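Local coordinates for protein predicted zincin-like metalloprotease (Acidothermus cellulolyticus 11B, PDB 3E11) that is of unknown function but is predicted to be a zincin-like metalloprotease and can bind calcium, at residues Arg27-Asn31 with Val32-Val36; Ser84-Ile87 with Asp88-Lys92. One frame throughout, in Å; residues are numbered along the deposited sequence.

Contact 1: Arg27-Asn31 with Val32-Val36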
ATOM      1  N   ARG A  27      10.161  -5.052  -8.724  1.00  6.72           N
ATOM      2  CA  ARG A  27      11.332  -4.186  -8.687  1.00  6.00           C
ATOM      3  C   ARG A  27      10.929  -2.752  -8.311  1.00  5.81           C
ATOM      4  O   ARG A  27      11.654  -2.076  -7.599  1.00  5.83           O
ATOM      5  CB  ARG A  27      12.115  -4.228 -10.005  1.00  6.24           C
ATOM      6  CG  ARG A  27      13.246  -3.224 -10.064  1.00  7.33           C
ATOM      7  CD  ARG A  27      14.338  -3.458  -8.988  1.00  8.27           C
ATOM      8  NE  ARG A  27      15.396  -2.458  -9.112  1.00  7.92           N
ATOM      9  CZ  ARG A  27      15.336  -1.228  -8.608  1.00 10.87           C
ATOM     10  NH1 ARG A  27      14.260  -0.811  -7.934  1.00 12.09           N
ATOM     11  NH2 ARG A  27      16.352  -0.392  -8.807  1.00 11.30           N
ATOM     12  N   ALA A  28       9.796  -2.280  -8.807  1.00  5.65           N
ATOM     13  CA  ALA A  28       9.300  -0.932  -8.427  1.00  4.80           C
ATOM     14  C   ALA A  28       9.067  -0.773  -6.907  1.00  5.02           C
ATOM     15  O   ALA A  28       9.226   0.313  -6.360  1.00  6.54           O
ATOM     16  CB  ALA A  28       8.013  -0.599  -9.184  1.00  4.50           C
HETATM   17  N   MSE A  29       8.683  -1.864  -6.256  1.00  5.86           N
HETATM   18  CA  MSE A  29       8.446  -1.933  -4.811  1.00  6.37           C
HETATM   19  C   MSE A  29       9.729  -2.108  -3.970  1.00  7.04           C
HETATM   20  O   MSE A  29       9.655  -2.168  -2.725  1.00  7.40           O
HETATM   21  CB  MSE A  29       7.458  -3.092  -4.502  1.00  6.47           C
HETATM   22  CG  MSE A  29       6.024  -2.755  -4.851  1.00  6.27           C
HETATM   23 SE   MSE A  29       5.295  -1.375  -3.734  0.75  3.20          SE
HETATM   24  CE  MSE A  29       5.264  -2.297  -2.149  1.00  6.04           C
ATOM     25  N   ARG A  30      10.905  -2.155  -4.632  1.00  6.59           N
ATOM     26  CA  ARG A  30      12.156  -2.281  -3.904  1.00  6.43           C
ATOM     27  C   ARG A  30      12.281  -1.242  -2.800  1.00  6.76           C
ATOM     28  O   ARG A  30      12.135  -0.054  -3.034  1.00  7.28           O
ATOM     29  CB  ARG A  30      13.378  -2.146  -4.823  1.00  6.19           C
ATOM     30  CG  ARG A  30      14.705  -2.332  -4.074  1.00  5.11           C
ATOM     31  CD  ARG A  30      15.904  -2.302  -5.004  1.00  6.29           C
ATOM     32  NE  ARG A  30      15.953  -3.530  -5.790  1.00  5.50           N
ATOM     33  CZ  ARG A  30      16.922  -3.838  -6.640  1.00  6.50           C
ATOM     34  NH1 ARG A  30      17.924  -3.000  -6.845  1.00  8.26           N
ATOM     35  NH2 ARG A  30      16.861  -4.985  -7.296  1.00  5.64           N
ATOM     36  N   ASN A  31      12.582  -1.719  -1.590  1.00  8.16           N
ATOM     37  CA  ASN A  31      12.803  -0.836  -0.447  1.00  8.46           C
ATOM     38  C   ASN A  31      11.645   0.145  -0.200  1.00  8.10           C
ATOM     39  O   ASN A  31      11.849   1.330   0.030  1.00  8.00           O
ATOM     40  CB  ASN A  31      14.123  -0.073  -0.615  1.00  8.64           C
ATOM     41  CG  ASN A  31      14.591   0.542   0.677  1.00  8.31           C
ATOM     42  OD1 ASN A  31      14.389  -0.037   1.746  1.00  8.90           O
ATOM     43  ND2 ASN A  31      15.178   1.754   0.593  1.00  9.75           N
ATOM     44  N   VAL A  32      10.430  -0.382  -0.352  1.00  7.86           N
ATOM     45  CA  VAL A  32       9.201   0.279   0.045  1.00  7.64           C
ATOM     46  C   VAL A  32       8.558  -0.588   1.099  1.00  8.05           C
ATOM     47  O   VAL A  32       8.450  -1.838   0.936  1.00  8.34           O
ATOM     48  CB  VAL A  32       8.216   0.419  -1.130  1.00  7.22           C
ATOM     49  CG1 VAL A  32       6.910   1.068  -0.656  1.00  6.00           C
ATOM     50  CG2 VAL A  32       8.856   1.228  -2.238  1.00  7.97           C
ATOM     51  N   ALA A  33       8.183   0.053   2.190  1.00  7.65           N
ATOM     52  CA  ALA A  33       7.504  -0.595   3.312  1.00  8.23           C
ATOM     53  C   ALA A  33       6.075  -0.111   3.385  1.00  7.58           C
ATOM     54  O   ALA A  33       5.758   1.038   3.049  1.00  7.61           O
ATOM     55  CB  ALA A  33       8.206  -0.322   4.594  1.00  8.55           C
ATOM     56  N   VAL A  34       5.195  -1.020   3.752  1.00  7.93           N
ATOM     57  CA  VAL A  34       3.783  -0.726   3.859  1.00  8.72           C
ATOM     58  C   VAL A  34       3.493  -0.668   5.358  1.00  9.52           C
ATOM     59  O   VAL A  34       3.871  -1.566   6.113  1.00  9.43           O
ATOM     60  CB  VAL A  34       2.910  -1.798   3.116  1.00  9.85           C
ATOM     61  CG1 VAL A  34       1.432  -1.578   3.350  1.00 11.42           C
ATOM     62  CG2 VAL A  34       3.219  -1.804   1.672  1.00 11.25           C
ATOM     63  N   PHE A  35       2.904   0.435   5.777  1.00  9.42           N
ATOM     64  CA  PHE A  35       2.505   0.660   7.146  1.00  9.87           C
ATOM     65  C   PHE A  35       1.008   0.937   7.165  1.00  9.58           C
ATOM     66  O   PHE A  35       0.466   1.504   6.239  1.00 11.78           O
ATOM     67  CB  PHE A  35       3.251   1.858   7.709  1.00  8.92           C
ATOM     68  CG  PHE A  35       4.670   1.562   8.092  1.00  9.99           C
ATOM     69  CD1 PHE A  35       5.707   1.718   7.171  1.00 10.78           C
ATOM     70  CD2 PHE A  35       4.975   1.199   9.392  1.00  9.61           C
ATOM     71  CE1 PHE A  35       7.047   1.459   7.559  1.00 10.09           C
ATOM     72  CE2 PHE A  35       6.308   0.938   9.791  1.00 13.01           C
ATOM     73  CZ  PHE A  35       7.334   1.059   8.863  1.00 10.88           C
ATOM     74  N   VAL A  36       0.362   0.504   8.232  1.00  9.24           N
ATOM     75  CA  VAL A  36      -1.059   0.655   8.367  1.00  8.64           C
ATOM     76  C   VAL A  36      -1.369   1.713   9.440  1.00  8.15           C
ATOM     77  O   VAL A  36      -0.766   1.748  10.538  1.00  6.97           O
ATOM     78  CB  VAL A  36      -1.727  -0.671   8.742  1.00  8.73           C
ATOM     79  CG1 VAL A  36      -3.207  -0.455   8.932  1.00 10.81           C
ATOM     80  CG2 VAL A  36      -1.474  -1.746   7.670  1.00  8.73           C
TER

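Contact 2: Ser84-Ile87 with Asp88-Lys92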
ATOM      1  N   SER A  84     -11.128 -11.332   1.797  1.00  9.31           N
ATOM      2  CA  SER A  84     -10.584 -11.399   0.436  1.00 10.53           C
ATOM      3  C   SER A  84     -10.743 -10.067  -0.296  1.00  9.12           C
ATOM      4  O   SER A  84      -9.805  -9.634  -0.989  1.00  8.70           O
ATOM      5  CB  SER A  84     -11.214 -12.521  -0.363  1.00 11.64           C
ATOM      6  OG  SER A  84     -11.006 -13.773   0.276  1.00 17.13           O
ATOM      7  N   GLU A  85     -11.894  -9.402  -0.127  1.00  8.66           N
ATOM      8  CA  GLU A  85     -12.089  -8.069  -0.732  1.00  8.86           C
ATOM      9  C   GLU A  85     -11.087  -7.089  -0.151  1.00  7.98           C
ATOM     10  O   GLU A  85     -10.539  -6.258  -0.873  1.00  8.57           O
ATOM     11  CB  GLU A  85     -13.514  -7.553  -0.571  1.00  7.92           C
ATOM     12  CG  GLU A  85     -14.504  -8.328  -1.419  1.00 10.20           C
ATOM     13  CD  GLU A  85     -15.917  -7.769  -1.404  1.00 10.94           C
ATOM     14  OE1 GLU A  85     -16.216  -6.801  -0.691  1.00 11.20           O
ATOM     15  OE2 GLU A  85     -16.744  -8.329  -2.144  1.00 13.94           O
ATOM     16  N   VAL A  86     -10.829  -7.194   1.145  1.00  8.18           N
ATOM     17  CA  VAL A  86      -9.827  -6.339   1.810  1.00  8.11           C
ATOM     18  C   VAL A  86      -8.435  -6.568   1.189  1.00  7.84           C
ATOM     19  O   VAL A  86      -7.737  -5.608   0.840  1.00  8.00           O
ATOM     20  CB  VAL A  86      -9.746  -6.544   3.356  1.00  8.22           C
ATOM     21  CG1 VAL A  86      -8.578  -5.759   3.939  1.00  8.04           C
ATOM     22  CG2 VAL A  86     -11.007  -6.081   4.014  1.00  7.00           C
ATOM     23  N   ILE A  87      -8.041  -7.823   1.058  1.00  7.85           N
ATOM     24  CA  ILE A  87      -6.757  -8.173   0.433  1.00  8.17           C
ATOM     25  C   ILE A  87      -6.637  -7.518  -0.941  1.00  7.48           C
ATOM     26  O   ILE A  87      -5.611  -6.854  -1.258  1.00  7.19           O
ATOM     27  CB  ILE A  87      -6.568  -9.719   0.311  1.00  7.93           C
ATOM     28  CG1 ILE A  87      -6.357 -10.351   1.707  1.00  9.22           C
ATOM     29  CG2 ILE A  87      -5.367 -10.024  -0.552  1.00 10.62           C
ATOM     30  CD1 ILE A  87      -6.597 -11.851   1.781  1.00  9.42           C
ATOM     31  N   ASP A  88      -7.682  -7.696  -1.748  1.00  8.40           N
ATOM     32  CA  ASP A  88      -7.722  -7.154  -3.113  1.00  8.74           C
ATOM     33  C   ASP A  88      -7.608  -5.638  -3.134  1.00  8.60           C
ATOM     34  O   ASP A  88      -6.864  -5.065  -3.932  1.00  7.41           O
ATOM     35  CB  ASP A  88      -9.001  -7.566  -3.817  1.00  9.06           C
ATOM     36  CG  ASP A  88      -8.986  -9.004  -4.208  1.00 10.57           C
ATOM     37  OD1 ASP A  88      -7.916  -9.605  -4.154  1.00 15.30           O
ATOM     38  OD2 ASP A  88     -10.043  -9.557  -4.546  1.00 14.95           O
ATOM     39  N   GLU A  89      -8.353  -5.008  -2.243  1.00  7.86           N
ATOM     40  CA  GLU A  89      -8.371  -3.580  -2.148  1.00  8.19           C
ATOM     41  C   GLU A  89      -7.033  -3.035  -1.679  1.00  7.85           C
ATOM     42  O   GLU A  89      -6.559  -2.019  -2.183  1.00  7.13           O
ATOM     43  CB  GLU A  89      -9.499  -3.131  -1.228  1.00  8.60           C
ATOM     44  CG  GLU A  89      -9.942  -1.707  -1.463  1.00 10.86           C
ATOM     45  CD  GLU A  89     -10.422  -1.476  -2.891  1.00 14.92           C
ATOM     46  OE1 GLU A  89     -11.099  -2.339  -3.456  1.00 19.05           O
ATOM     47  OE2 GLU A  89     -10.091  -0.440  -3.454  1.00 16.89           O
ATOM     48  N   VAL A  90      -6.456  -3.672  -0.681  1.00  6.79           N
ATOM     49  CA  VAL A  90      -5.099  -3.299  -0.245  1.00  7.89           C
ATOM     50  C   VAL A  90      -4.073  -3.460  -1.389  1.00  7.99           C
ATOM     51  O   VAL A  90      -3.262  -2.546  -1.647  1.00  7.73           O
ATOM     52  CB  VAL A  90      -4.635  -4.081   0.986  1.00  7.77           C
ATOM     53  CG1 VAL A  90      -3.126  -3.760   1.326  1.00  7.10           C
ATOM     54  CG2 VAL A  90      -5.487  -3.736   2.207  1.00  7.80           C
ATOM     55  N   ARG A  91      -4.114  -4.597  -2.080  1.00  8.28           N
ATOM     56  CA  ARG A  91      -3.201  -4.848  -3.186  1.00  9.01           C
ATOM     57  C   ARG A  91      -3.358  -3.770  -4.250  1.00  8.46           C
ATOM     58  O   ARG A  91      -2.373  -3.215  -4.732  1.00  8.68           O
ATOM     59  CB  ARG A  91      -3.434  -6.239  -3.795  1.00  8.51           C
ATOM     60  CG  ARG A  91      -2.331  -6.667  -4.746  1.00 11.46           C
ATOM     61  CD  ARG A  91      -2.597  -8.067  -5.237  1.00 12.36           C
ATOM     62  NE  ARG A  91      -2.400  -9.085  -4.187  1.00 14.37           N
ATOM     63  CZ  ARG A  91      -3.258 -10.073  -3.908  1.00 17.35           C
ATOM     64  NH1 ARG A  91      -4.416 -10.194  -4.569  1.00 19.02           N
ATOM     65  NH2 ARG A  91      -2.963 -10.955  -2.955  1.00 12.21           N
ATOM     66  N   LYS A  92      -4.608  -3.468  -4.602  1.00  9.42           N
ATOM     67  CA  LYS A  92      -4.878  -2.518  -5.661  1.00 10.11           C
ATOM     68  C   LYS A  92      -4.321  -1.152  -5.259  1.00  8.91           C
ATOM     69  O   LYS A  92      -3.742  -0.462  -6.076  1.00  7.68           O
ATOM     70  CB  LYS A  92      -6.363  -2.449  -5.973  1.00  9.62           C
ATOM     71  CG  LYS A  92      -6.764  -1.287  -6.815  1.00 12.02           C
ATOM     72  CD  LYS A  92      -8.270  -1.280  -7.086  1.00 13.71           C
ATOM     73  CE  LYS A  92      -8.668   0.043  -7.726  1.00 17.05           C
ATOM     74  NZ  LYS A  92     -10.090   0.077  -8.175  1.00 18.43           N
TER
HETATM   75  O   HOH W   1     -11.908  -5.485  -3.097  1.00 25.98           O

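Contact 1: Arg27-Asn31 with Val32-Val36
The carbonyl oxygen of Met29, a selenomethionine, receives the backbone N-H of Val32 at 3.1 Å from O to N, and this bond closes a type II beta turn running from Met29 to Val32. It is a bent bond, 137° at the hydrogen. The side chain of Val32 folds back over the same oxygen: its CB lies 3.4 Å from Met29 O, and its CG2 is 3.5 Å from that atom while also nearing Arg30 O. This follows from the valine torsion, which sets CG1 anti to the backbone N (chi1 178°) and CG2 beside it, next to Met29 O. The other branch is left to meet the methyl end of the selenomethionine, with Met29 CE 4.0 Å from Val32 CG1. Met29 reaches the strand with its end, because the chain is bent at both chi2 and chi3; the two side chains cross at about a right angle. Met29 CE also comes within 4.4 Å of Val34 CG2, two residues along the same strand. At the outer corner, Asn31 adopts a positive phi of 54°, as expected at the third position of such a turn, and its ND2 is held by Leu65 O. On the inner side, Ile98 of helix 83-101 and Ile69 of strand 67-72 touch both Met29 and Val32. A type II turn thus leads directly into edge strand 32-37 of the mixed sheet, with its alternate residues Val32, Val34 and Val36 against the helices of the zincin-like fold.

Contact 2: Ser84-Ile87 with Asp88-Lys92
Helix 83-101, which farther on carries an HExxH pattern consistent with the metal-binding motif of zincins, with no metal bound here, is seen in its first turns. Four successive i to i+4 bonds join the two halves, the straightest from Val90 N to Val86 O, 2.8 Å long and 171° at the hydrogen. On the buried face Val90 CG2 leans over that carbonyl oxygen, 3.2 Å from Val86 O, and meets Val86 CG1 at 4.1 Å. Round the helix from the valines, Ile87 and Arg91 lie side by side and point the same way, with Ile87 CG2 over one face of the guanidinium, 3.5 Å from Arg91 NH2. The bend at chi3 (-71°) brings this group back alongside the helix, where Arg91 NH1 makes a long salt bridge of 3.6 Å with Asp88 OD1; NE and NH2 bond to Ala17 O and Glu16 O of helix 7-19. On another side a water donates to Glu85 O, already the acceptor for Glu89 N, and to Glu89 OE1, 3.3 Å from the water oxygen. Such a split between apolar and charged faces is that of an amphipathic helix, whose valines meet helices 7-19 and 73-78 in this zincin-like domain.

Overall arrangement
Contact 1 comes first along the chain, at the entry to edge strand 32-37, and contact 2 follows in the opening turns of helix 83-101. Their centres are about 16 Å apart on opposite sides of the chain's centre; the nearest atoms approach to about 5 Å without touching. Two helices connect them. Helix 83-101 sends later residues, Val94 and Ile98, against contact 1, while helix 7-19 packs on strand residues Val34 and Val36 and also on Val86, Ile87 and Val90. The HExxH pattern (His96, Glu97, His100) falls in the part of the helix that meets contact 1, beyond contact 2; Met29 and Glu89 lie near it without touching, and no metal is bound there in this model.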